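Local coordinates for putative uronate isomerase (Thermotoga maritima, PDB 4NAR), which is of unproven function but probably acts as a lactate racemase-like enzyme, at residues H260-V274 and D408-L422. Numbering follows the deposited sequence.
Sequences HVKYIDRPLRRAVQV and DSLWIVPGGKYLYDL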
ATOM      1  N   HIS A 260     -15.942   1.488  -0.421  1.00 26.10           N
ATOM      2  CA  HIS A 260     -15.034   0.447   0.073  1.00 23.20           C
ATOM      3  C   HIS A 260     -15.260  -0.010   1.522  1.00 22.72           C
ATOM      4  O   HIS A 260     -14.454  -0.759   2.081  1.00 24.18           O
ATOM      5  CB  HIS A 260     -13.581   0.870  -0.150  1.00 23.51           C
ATOM      6  CG  HIS A 260     -13.219   1.054  -1.590  1.00 24.64           C
ATOM      7  ND1 HIS A 260     -12.302   1.993  -2.016  1.00 25.81           N
ATOM      8  CD2 HIS A 260     -13.635   0.406  -2.707  1.00 26.43           C
ATOM      9  CE1 HIS A 260     -12.166   1.914  -3.327  1.00 28.36           C
ATOM     10  NE2 HIS A 260     -12.966   0.957  -3.770  1.00 31.33           N
ATOM     11  N   VAL A 261     -16.360   0.424   2.128  1.00 23.11           N
ATOM     12  CA  VAL A 261     -16.697  -0.056   3.463  1.00 24.54           C
ATOM     13  C   VAL A 261     -17.899  -1.020   3.458  1.00 31.38           C
ATOM     14  O   VAL A 261     -18.996  -0.658   3.025  1.00 32.64           O
ATOM     15  CB  VAL A 261     -16.920   1.109   4.459  1.00 23.45           C
ATOM     16  CG1 VAL A 261     -17.292   0.571   5.854  1.00 30.53           C
ATOM     17  CG2 VAL A 261     -15.674   1.973   4.546  1.00 16.44           C
ATOM     18  N   LYS A 262     -17.663  -2.252   3.920  1.00 33.70           N
ATOM     19  CA  LYS A 262     -18.716  -3.239   4.142  1.00 29.43           C
ATOM     20  C   LYS A 262     -19.236  -3.155   5.574  1.00 32.72           C
ATOM     21  O   LYS A 262     -18.460  -3.062   6.534  1.00 32.35           O
ATOM     22  CB  LYS A 262     -18.196  -4.661   3.892  1.00 38.33           C
ATOM     23  CG  LYS A 262     -17.772  -4.964   2.445  1.00 42.82           C
ATOM     24  CD  LYS A 262     -18.934  -4.803   1.471  1.00 40.39           C
ATOM     25  CE  LYS A 262     -18.616  -5.451   0.123  1.00 46.39           C
ATOM     26  NZ  LYS A 262     -19.683  -5.137  -0.887  1.00 51.94           N
ATOM     27  N   TYR A 263     -20.554  -3.203   5.727  1.00 38.15           N
ATOM     28  CA  TYR A 263     -21.144  -3.133   7.061  1.00 37.89           C
ATOM     29  C   TYR A 263     -21.730  -4.466   7.485  1.00 37.36           C
ATOM     30  O   TYR A 263     -22.307  -5.187   6.667  1.00 42.59           O
ATOM     31  CB  TYR A 263     -22.197  -2.023   7.152  1.00 35.20           C
ATOM     32  CG  TYR A 263     -21.611  -0.641   6.983  1.00 37.74           C
ATOM     33  CD1 TYR A 263     -21.532  -0.049   5.725  1.00 34.27           C
ATOM     34  CD2 TYR A 263     -21.113   0.064   8.077  1.00 39.36           C
ATOM     35  CE1 TYR A 263     -20.980   1.220   5.562  1.00 40.12           C
ATOM     36  CE2 TYR A 263     -20.555   1.334   7.925  1.00 41.74           C
ATOM     37  CZ  TYR A 263     -20.492   1.905   6.663  1.00 44.53           C
ATOM     38  OH  TYR A 263     -19.949   3.164   6.499  1.00 49.07           O
ATOM     39  N   ILE A 264     -21.546  -4.797   8.762  1.00 37.05           N
ATOM     40  CA  ILE A 264     -22.169  -5.968   9.367  1.00 31.96           C
ATOM     41  C   ILE A 264     -22.792  -5.542  10.686  1.00 29.32           C
ATOM     42  O   ILE A 264     -22.470  -4.479  11.212  1.00 34.62           O
ATOM     43  CB  ILE A 264     -21.158  -7.101   9.612  1.00 30.59           C
ATOM     44  CG1 ILE A 264     -20.131  -6.678  10.665  1.00 32.55           C
ATOM     45  CG2 ILE A 264     -20.503  -7.510   8.304  1.00 26.92           C
ATOM     46  CD1 ILE A 264     -19.139  -7.763  11.045  1.00 28.60           C
ATOM     47  N   ASP A 265     -23.680  -6.364  11.228  1.00 38.44           N
ATOM     48  CA  ASP A 265     -24.421  -5.963  12.425  1.00 52.42           C
ATOM     49  C   ASP A 265     -24.014  -6.724  13.695  1.00 48.43           C
ATOM     50  O   ASP A 265     -24.266  -6.261  14.817  1.00 46.27           O
ATOM     51  CB  ASP A 265     -25.927  -6.073  12.174  1.00 63.93           C
ATOM     52  CG  ASP A 265     -26.253  -7.044  11.061  1.00 69.36           C
ATOM     53  OD1 ASP A 265     -26.088  -8.269  11.272  1.00 70.24           O
ATOM     54  OD2 ASP A 265     -26.663  -6.579   9.974  1.00 72.10           O
ATOM     55  N   ARG A 266     -23.374  -7.876  13.514  1.00 42.79           N
ATOM     56  CA  ARG A 266     -22.889  -8.662  14.640  1.00 43.52           C
ATOM     57  C   ARG A 266     -21.390  -8.837  14.508  1.00 40.87           C
ATOM     58  O   ARG A 266     -20.890  -9.033  13.399  1.00 40.92           O
ATOM     59  CB  ARG A 266     -23.546 -10.038  14.624  1.00 57.51           C
ATOM     60  CG  ARG A 266     -23.645 -10.731  15.980  1.00 68.94           C
ATOM     61  CD  ARG A 266     -24.801 -11.735  15.966  1.00 75.71           C
ATOM     62  NE  ARG A 266     -25.792 -11.358  14.957  1.00 78.19           N
ATOM     63  CZ  ARG A 266     -26.076 -12.082  13.876  1.00 77.86           C
ATOM     64  NH1 ARG A 266     -25.464 -13.245  13.672  1.00 74.55           N
ATOM     65  NH2 ARG A 266     -26.981 -11.647  13.006  1.00 78.08           N
ATOM     66  N   PRO A 267     -20.665  -8.767  15.637  1.00 43.02           N
ATOM     67  CA  PRO A 267     -19.235  -9.107  15.642  1.00 35.36           C
ATOM     68  C   PRO A 267     -19.002 -10.518  15.087  1.00 36.89           C
ATOM     69  O   PRO A 267     -19.837 -11.409  15.301  1.00 37.70           O
ATOM     70  CB  PRO A 267     -18.876  -9.061  17.131  1.00 34.08           C
ATOM     71  CG  PRO A 267     -19.852  -8.041  17.710  1.00 34.27           C
ATOM     72  CD  PRO A 267     -21.134  -8.279  16.950  1.00 37.15           C
ATOM     73  N   LEU A 268     -17.889 -10.723  14.384  1.00 32.12           N
ATOM     74  CA  LEU A 268     -17.614 -12.030  13.787  1.00 35.37           C
ATOM     75  C   LEU A 268     -16.825 -12.936  14.724  1.00 35.50           C
ATOM     76  O   LEU A 268     -15.904 -12.479  15.404  1.00 43.89           O
ATOM     77  CB  LEU A 268     -16.842 -11.875  12.474  1.00 33.98           C
ATOM     78  CG  LEU A 268     -17.525 -11.120  11.333  1.00 36.37           C
ATOM     79  CD1 LEU A 268     -16.594 -11.071  10.118  1.00 34.60           C
ATOM     80  CD2 LEU A 268     -18.869 -11.766  10.987  1.00 27.53           C
ATOM     81  N   ARG A 269     -17.169 -14.221  14.750  1.00 40.25           N
ATOM     82  CA  ARG A 269     -16.383 -15.189  15.509  1.00 38.99           C
ATOM     83  C   ARG A 269     -15.342 -15.841  14.591  1.00 34.23           C
ATOM     84  O   ARG A 269     -14.270 -16.262  15.033  1.00 37.69           O
ATOM     85  CB  ARG A 269     -17.287 -16.222  16.196  1.00 45.50           C
ATOM     86  CG  ARG A 269     -16.856 -17.675  15.981  1.00 64.63           C
ATOM     87  CD  ARG A 269     -17.059 -18.548  17.222  1.00 74.88           C
ATOM     88  NE  ARG A 269     -16.283 -18.086  18.381  1.00 84.76           N
ATOM     89  CZ  ARG A 269     -14.964 -18.246  18.540  1.00 80.73           C
ATOM     90  NH1 ARG A 269     -14.227 -18.850  17.604  1.00 72.54           N
ATOM     91  NH2 ARG A 269     -14.377 -17.789  19.643  1.00 81.21           N
ATOM     92  N   ARG A 270     -15.657 -15.886  13.301  1.00 30.12           N
ATOM     93  CA  ARG A 270     -14.758 -16.463  12.303  1.00 29.81           C
ATOM     94  C   ARG A 270     -14.825 -15.649  11.016  1.00 35.06           C
ATOM     95  O   ARG A 270     -15.913 -15.350  10.508  1.00 34.12           O
ATOM     96  CB  ARG A 270     -15.136 -17.921  12.002  1.00 34.03           C
ATOM     97  CG  ARG A 270     -14.349 -18.962  12.785  1.00 44.07           C
ATOM     98  CD  ARG A 270     -15.240 -20.080  13.344  1.00 45.80           C
ATOM     99  NE  ARG A 270     -16.018 -20.762  12.311  1.00 46.86           N
ATOM    100  CZ  ARG A 270     -15.630 -21.867  11.677  1.00 41.58           C
ATOM    101  NH1 ARG A 270     -14.453 -22.423  11.954  1.00 48.19           N
ATOM    102  NH2 ARG A 270     -16.413 -22.412  10.755  1.00 32.49           N
ATOM    103  N   ALA A 271     -13.659 -15.284  10.495  1.00 32.68           N
ATOM    104  CA  ALA A 271     -13.568 -14.632   9.191  1.00 28.97           C
ATOM    105  C   ALA A 271     -12.460 -15.299   8.394  1.00 26.30           C
ATOM    106  O   ALA A 271     -11.311 -15.384   8.860  1.00 28.73           O
ATOM    107  CB  ALA A 271     -13.291 -13.132   9.348  1.00 23.06           C
ATOM    108  N   VAL A 272     -12.799 -15.800   7.208  1.00 26.87           N
ATOM    109  CA  VAL A 272     -11.779 -16.316   6.303  1.00 22.04           C
ATOM    110  C   VAL A 272     -11.525 -15.276   5.222  1.00 21.83           C
ATOM    111  O   VAL A 272     -12.416 -14.969   4.419  1.00 17.99           O
ATOM    112  CB  VAL A 272     -12.178 -17.653   5.641  1.00 25.34           C
ATOM    113  CG1 VAL A 272     -11.137 -18.074   4.601  1.00 20.70           C
ATOM    114  CG2 VAL A 272     -12.348 -18.750   6.691  1.00 30.11           C
ATOM    115  N   GLN A 273     -10.315 -14.719   5.225  1.00 19.75           N
ATOM    116  CA  GLN A 273      -9.902 -13.791   4.185  1.00 22.19           C
ATOM    117  C   GLN A 273      -9.339 -14.578   2.996  1.00 23.17           C
ATOM    118  O   GLN A 273      -8.242 -15.138   3.062  1.00 25.71           O
ATOM    119  CB  GLN A 273      -8.884 -12.786   4.738  1.00 19.78           C
ATOM    120  CG  GLN A 273      -9.514 -11.731   5.652  1.00 23.44           C
ATOM    121  CD  GLN A 273     -10.202 -10.600   4.884  1.00 26.74           C
ATOM    122  OE1 GLN A 273     -10.600 -10.759   3.722  1.00 26.31           O
ATOM    123  NE2 GLN A 273     -10.354  -9.448   5.544  1.00 22.64           N
ATOM    124  N   VAL A 274     -10.105 -14.632   1.913  1.00 29.30           N
ATOM    125  CA  VAL A 274      -9.726 -15.435   0.751  1.00 29.17           C
ATOM    126  C   VAL A 274      -8.750 -14.656  -0.157  1.00 29.30           C
ATOM    127  O   VAL A 274      -9.168 -13.832  -0.966  1.00 24.61           O
ATOM    128  CB  VAL A 274     -10.988 -15.865  -0.024  1.00 29.53           C
ATOM    129  CG1 VAL A 274     -10.631 -16.704  -1.248  1.00 16.74           C
ATOM    130  CG2 VAL A 274     -11.955 -16.594   0.917  1.00 20.58           C
ATOM    131  N   ASP A 408     -22.341 -16.393  12.489  1.00 43.71           N
ATOM    132  CA  ASP A 408     -21.247 -15.491  12.857  1.00 47.75           C
ATOM    133  C   ASP A 408     -19.880 -15.833  12.225  1.00 45.51           C
ATOM    134  O   ASP A 408     -18.816 -15.554  12.795  1.00 43.27           O
ATOM    135  CB  ASP A 408     -21.152 -15.350  14.378  1.00 60.21           C
ATOM    136  CG  ASP A 408     -22.332 -14.580  14.963  1.00 74.92           C
ATOM    137  OD1 ASP A 408     -23.057 -13.927  14.181  1.00 85.19           O
ATOM    138  OD2 ASP A 408     -22.534 -14.617  16.200  1.00 73.21           O
ATOM    139  N   SER A 409     -19.920 -16.427  11.037  1.00 36.44           N
ATOM    140  CA  SER A 409     -18.717 -16.625  10.245  1.00 37.93           C
ATOM    141  C   SER A 409     -18.852 -15.899   8.911  1.00 38.18           C
ATOM    142  O   SER A 409     -19.961 -15.576   8.480  1.00 41.01           O
ATOM    143  CB  SER A 409     -18.444 -18.111  10.019  1.00 36.09           C
ATOM    144  OG  SER A 409     -18.350 -18.787  11.260  1.00 37.32           O
ATOM    145  N   LEU A 410     -17.725 -15.637   8.261  1.00 35.63           N
ATOM    146  CA  LEU A 410     -17.740 -14.923   6.992  1.00 26.30           C
ATOM    147  C   LEU A 410     -16.631 -15.397   6.056  1.00 27.08           C
ATOM    148  O   LEU A 410     -15.458 -15.480   6.442  1.00 30.14           O
ATOM    149  CB  LEU A 410     -17.615 -13.413   7.219  1.00 31.56           C
ATOM    150  CG  LEU A 410     -18.823 -12.540   6.842  1.00 38.00           C
ATOM    151  CD1 LEU A 410     -18.362 -11.148   6.430  1.00 31.00           C
ATOM    152  CD2 LEU A 410     -19.706 -13.178   5.751  1.00 26.18           C
ATOM    153  N   TRP A 411     -17.021 -15.693   4.823  1.00 23.77           N
ATOM    154  CA  TRP A 411     -16.107 -16.070   3.759  1.00 26.77           C
ATOM    155  C   TRP A 411     -15.958 -14.830   2.877  1.00 27.43           C
ATOM    156  O   TRP A 411     -16.863 -14.483   2.114  1.00 31.21           O
ATOM    157  CB  TRP A 411     -16.703 -17.242   2.978  1.00 19.58           C
ATOM    158  CG  TRP A 411     -15.821 -17.899   1.965  1.00 28.69           C
ATOM    159  CD1 TRP A 411     -15.821 -17.684   0.615  1.00 24.16           C
ATOM    160  CD2 TRP A 411     -14.843 -18.927   2.207  1.00 28.89           C
ATOM    161  NE1 TRP A 411     -14.897 -18.503   0.003  1.00 24.88           N
ATOM    162  CE2 TRP A 411     -14.280 -19.271   0.959  1.00 28.43           C
ATOM    163  CE3 TRP A 411     -14.379 -19.577   3.357  1.00 26.44           C
ATOM    164  CZ2 TRP A 411     -13.282 -20.237   0.830  1.00 29.78           C
ATOM    165  CZ3 TRP A 411     -13.392 -20.535   3.230  1.00 26.43           C
ATOM    166  CH2 TRP A 411     -12.849 -20.854   1.977  1.00 30.59           C
ATOM    167  N   ILE A 412     -14.820 -14.155   3.011  1.00 24.90           N
ATOM    168  CA  ILE A 412     -14.591 -12.866   2.368  1.00 19.52           C
ATOM    169  C   ILE A 412     -13.833 -13.012   1.061  1.00 26.13           C
ATOM    170  O   ILE A 412     -12.654 -13.394   1.059  1.00 27.11           O
ATOM    171  CB  ILE A 412     -13.793 -11.920   3.303  1.00 39.23           C
ATOM    172  CG1 ILE A 412     -14.436 -11.876   4.698  1.00 32.37           C
ATOM    173  CG2 ILE A 412     -13.681 -10.512   2.700  1.00 32.86           C
ATOM    174  CD1 ILE A 412     -13.603 -11.101   5.714  1.00 26.47           C
ATOM    175  N   VAL A 413     -14.524 -12.721  -0.043  1.00 33.60           N
ATOM    176  CA  VAL A 413     -13.925 -12.705  -1.379  1.00 34.11           C
ATOM    177  C   VAL A 413     -14.321 -11.407  -2.061  1.00 30.63           C
ATOM    178  O   VAL A 413     -15.504 -11.074  -2.099  1.00 33.93           O
ATOM    179  CB  VAL A 413     -14.436 -13.866  -2.270  1.00 37.30           C
ATOM    180  CG1 VAL A 413     -13.812 -13.787  -3.674  1.00 39.88           C
ATOM    181  CG2 VAL A 413     -14.141 -15.219  -1.646  1.00 28.17           C
ATOM    182  N   PRO A 414     -13.336 -10.657  -2.583  1.00 29.37           N
ATOM    183  CA  PRO A 414     -11.896 -10.940  -2.476  1.00 29.37           C
ATOM    184  C   PRO A 414     -11.309 -10.461  -1.141  1.00 26.32           C
ATOM    185  O   PRO A 414     -11.689  -9.408  -0.597  1.00 22.80           O
ATOM    186  CB  PRO A 414     -11.296 -10.142  -3.637  1.00 29.24           C
ATOM    187  CG  PRO A 414     -12.222  -8.946  -3.761  1.00 35.11           C
ATOM    188  CD  PRO A 414     -13.609  -9.471  -3.423  1.00 33.85           C
ATOM    189  N   GLY A 415     -10.368 -11.234  -0.618  1.00 22.72           N
ATOM    190  CA  GLY A 415      -9.868 -10.961   0.715  1.00 20.87           C
ATOM    191  C   GLY A 415      -8.926  -9.777   0.817  1.00 26.12           C
ATOM    192  O   GLY A 415      -8.124  -9.500  -0.097  1.00 21.60           O
ATOM    193  N   GLY A 416      -9.014  -9.083   1.950  1.00 23.40           N
ATOM    194  CA  GLY A 416      -8.106  -7.995   2.255  1.00 18.11           C
ATOM    195  C   GLY A 416      -8.365  -6.720   1.472  1.00 19.25           C
ATOM    196  O   GLY A 416      -7.553  -5.797   1.513  1.00 31.27           O
ATOM    197  N   LYS A 417      -9.485  -6.667   0.754  1.00 19.98           N
ATOM    198  CA  LYS A 417      -9.795  -5.510  -0.083  1.00 27.50           C
ATOM    199  C   LYS A 417     -10.676  -4.494   0.649  1.00 28.39           C
ATOM    200  O   LYS A 417     -10.272  -3.352   0.857  1.00 28.76           O
ATOM    201  CB  LYS A 417     -10.443  -5.945  -1.406  1.00 30.88           C
ATOM    202  CG  LYS A 417      -9.544  -6.824  -2.311  1.00 31.14           C
ATOM    203  CD  LYS A 417      -8.244  -6.105  -2.664  1.00 30.99           C
ATOM    204  CE  LYS A 417      -7.210  -7.069  -3.247  1.00 33.83           C
ATOM    205  NZ  LYS A 417      -7.536  -7.602  -4.597  1.00 32.26           N
ATOM    206  N   TYR A 418     -11.869  -4.927   1.054  1.00 29.33           N
ATOM    207  CA  TYR A 418     -12.853  -4.049   1.700  1.00 23.89           C
ATOM    208  C   TYR A 418     -12.636  -3.842   3.196  1.00 17.79           C
ATOM    209  O   TYR A 418     -12.232  -4.773   3.896  1.00 18.93           O
ATOM    210  CB  TYR A 418     -14.266  -4.587   1.460  1.00 23.80           C
ATOM    211  CG  TYR A 418     -14.657  -4.425   0.025  1.00 27.38           C
ATOM    212  CD1 TYR A 418     -14.208  -5.320  -0.932  1.00 29.64           C
ATOM    213  CD2 TYR A 418     -15.423  -3.337  -0.397  1.00 36.36           C
ATOM    214  CE1 TYR A 418     -14.532  -5.164  -2.269  1.00 28.69           C
ATOM    215  CE2 TYR A 418     -15.757  -3.169  -1.739  1.00 35.62           C
ATOM    216  CZ  TYR A 418     -15.305  -4.091  -2.671  1.00 31.98           C
ATOM    217  OH  TYR A 418     -15.613  -3.945  -4.008  1.00 29.02           O
ATOM    218  N   LEU A 419     -12.913  -2.621   3.665  1.00 24.07           N
ATOM    219  CA  LEU A 419     -12.894  -2.285   5.093  1.00 19.07           C
ATOM    220  C   LEU A 419     -14.234  -2.701   5.699  1.00 27.55           C
ATOM    221  O   LEU A 419     -15.299  -2.360   5.166  1.00 32.80           O
ATOM    222  CB  LEU A 419     -12.745  -0.778   5.277  1.00 17.59           C
ATOM    223  CG  LEU A 419     -11.898  -0.178   6.399  1.00 20.54           C
ATOM    224  CD1 LEU A 419     -12.476   1.190   6.792  1.00 23.23           C
ATOM    225  CD2 LEU A 419     -11.753  -1.097   7.600  1.00 17.99           C
ATOM    226  N   TYR A 420     -14.192  -3.438   6.803  1.00 27.12           N
ATOM    227  CA  TYR A 420     -15.421  -3.829   7.483  1.00 21.66           C
ATOM    228  C   TYR A 420     -15.756  -2.899   8.650  1.00 26.38           C
ATOM    229  O   TYR A 420     -14.859  -2.430   9.364  1.00 28.58           O
ATOM    230  CB  TYR A 420     -15.343  -5.294   7.920  1.00 24.48           C
ATOM    231  CG  TYR A 420     -15.674  -6.208   6.771  1.00 27.53           C
ATOM    232  CD1 TYR A 420     -14.729  -6.497   5.787  1.00 26.19           C
ATOM    233  CD2 TYR A 420     -16.945  -6.741   6.637  1.00 22.72           C
ATOM    234  CE1 TYR A 420     -15.040  -7.316   4.715  1.00 25.49           C
ATOM    235  CE2 TYR A 420     -17.264  -7.563   5.576  1.00 29.45           C
ATOM    236  CZ  TYR A 420     -16.318  -7.845   4.614  1.00 28.18           C
ATOM    237  OH  TYR A 420     -16.656  -8.659   3.556  1.00 29.95           O
ATOM    238  N   ASP A 421     -17.044  -2.596   8.814  1.00 25.88           N
ATOM    239  CA  ASP A 421     -17.492  -1.804   9.955  1.00 28.51           C
ATOM    240  C   ASP A 421     -18.818  -2.349  10.509  1.00 34.99           C
ATOM    241  O   ASP A 421     -19.541  -3.073   9.813  1.00 31.95           O
ATOM    242  CB  ASP A 421     -17.607  -0.322   9.590  1.00 29.39           C
ATOM    243  CG  ASP A 421     -17.275   0.601  10.771  1.00 42.19           C
ATOM    244  OD1 ASP A 421     -17.283   0.109  11.936  1.00 39.39           O
ATOM    245  OD2 ASP A 421     -17.004   1.813  10.541  1.00 39.98           O
ATOM    246  N   LEU A 422     -19.106  -2.029  11.771  1.00 40.41           N
ATOM    247  CA  LEU A 422     -20.376  -2.398  12.410  1.00 44.09           C
ATOM    248  C   LEU A 422     -21.479  -1.413  12.025  1.00 43.48           C
ATOM    249  O   LEU A 422     -21.306  -0.192  12.163  1.00 44.46           O
ATOM    250  CB  LEU A 422     -20.236  -2.425  13.936  1.00 49.41           C
ATOM    251  CG  LEU A 422     -19.821  -3.730  14.620  1.00 42.49           C
ATOM    252  CD1 LEU A 422     -19.819  -3.548  16.141  1.00 35.96           C
ATOM    253  CD2 LEU A 422     -20.752  -4.866  14.218  1.00 37.96           C
TER
HETATM  254  O   HOH W   1     -11.220  -7.400   3.610  1.00 17.11           O
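Lys-262 lies across two tyrosines of 418-422. Its CB sits over one face of the Tyr-420 ring, 3.7 Å from the centroid, a CH-pi contact. The lysine chain then bends at chi2 (-61°), which carries CE over a face of Tyr-418 and leaves NZ above that same face, 4.8 Å from the ring centroid: a cation-pi pair. The Tyr-418 hydroxyl itself bonds to Glu-227 O, tying this end to strand 217-227. Ile-264 CG2 meets Tyr-420 at the ring edge.

Beneath these side chains strands 261-264 and 419-422 form a two-stranded parallel sheet, twisted by 34°, with backbone bonds such as Lys-262 N to Leu-419 O. Past the corner at Arg-269, strand 270-274 pairs in parallel with 409-412, an edge strand of a second, five-stranded parallel sheet. There Trp-411, with CG anti to the backbone N, brings its indole over two valines of strand 270-274: Val-274 CG2 stands over the five-membered ring, 3.7 Å from its centroid, while Val-272 CG1 touches CZ3 at 3.6 Å.

Gln-273 reaches the 413-418 turn. Its OE1 accepts Gly-416 N at 2.9 Å, the donor 60° out of the amide plane, and its NE2 donates to Gly-288 O and to a water that in turn donates to Tyr-418 O. At the other end Arg-266 NH1 meets Asp-408 OD1 at 2.6 Å, the oxygen tilted from the guanidinium plane, although the arginine is poorly ordered. The chemistry implies that the buried Gln-273 amide fastens the 413-418 turn to strand 270-274, directly and through water, whereas the more solvent-accessible Arg-266 end probably adds less.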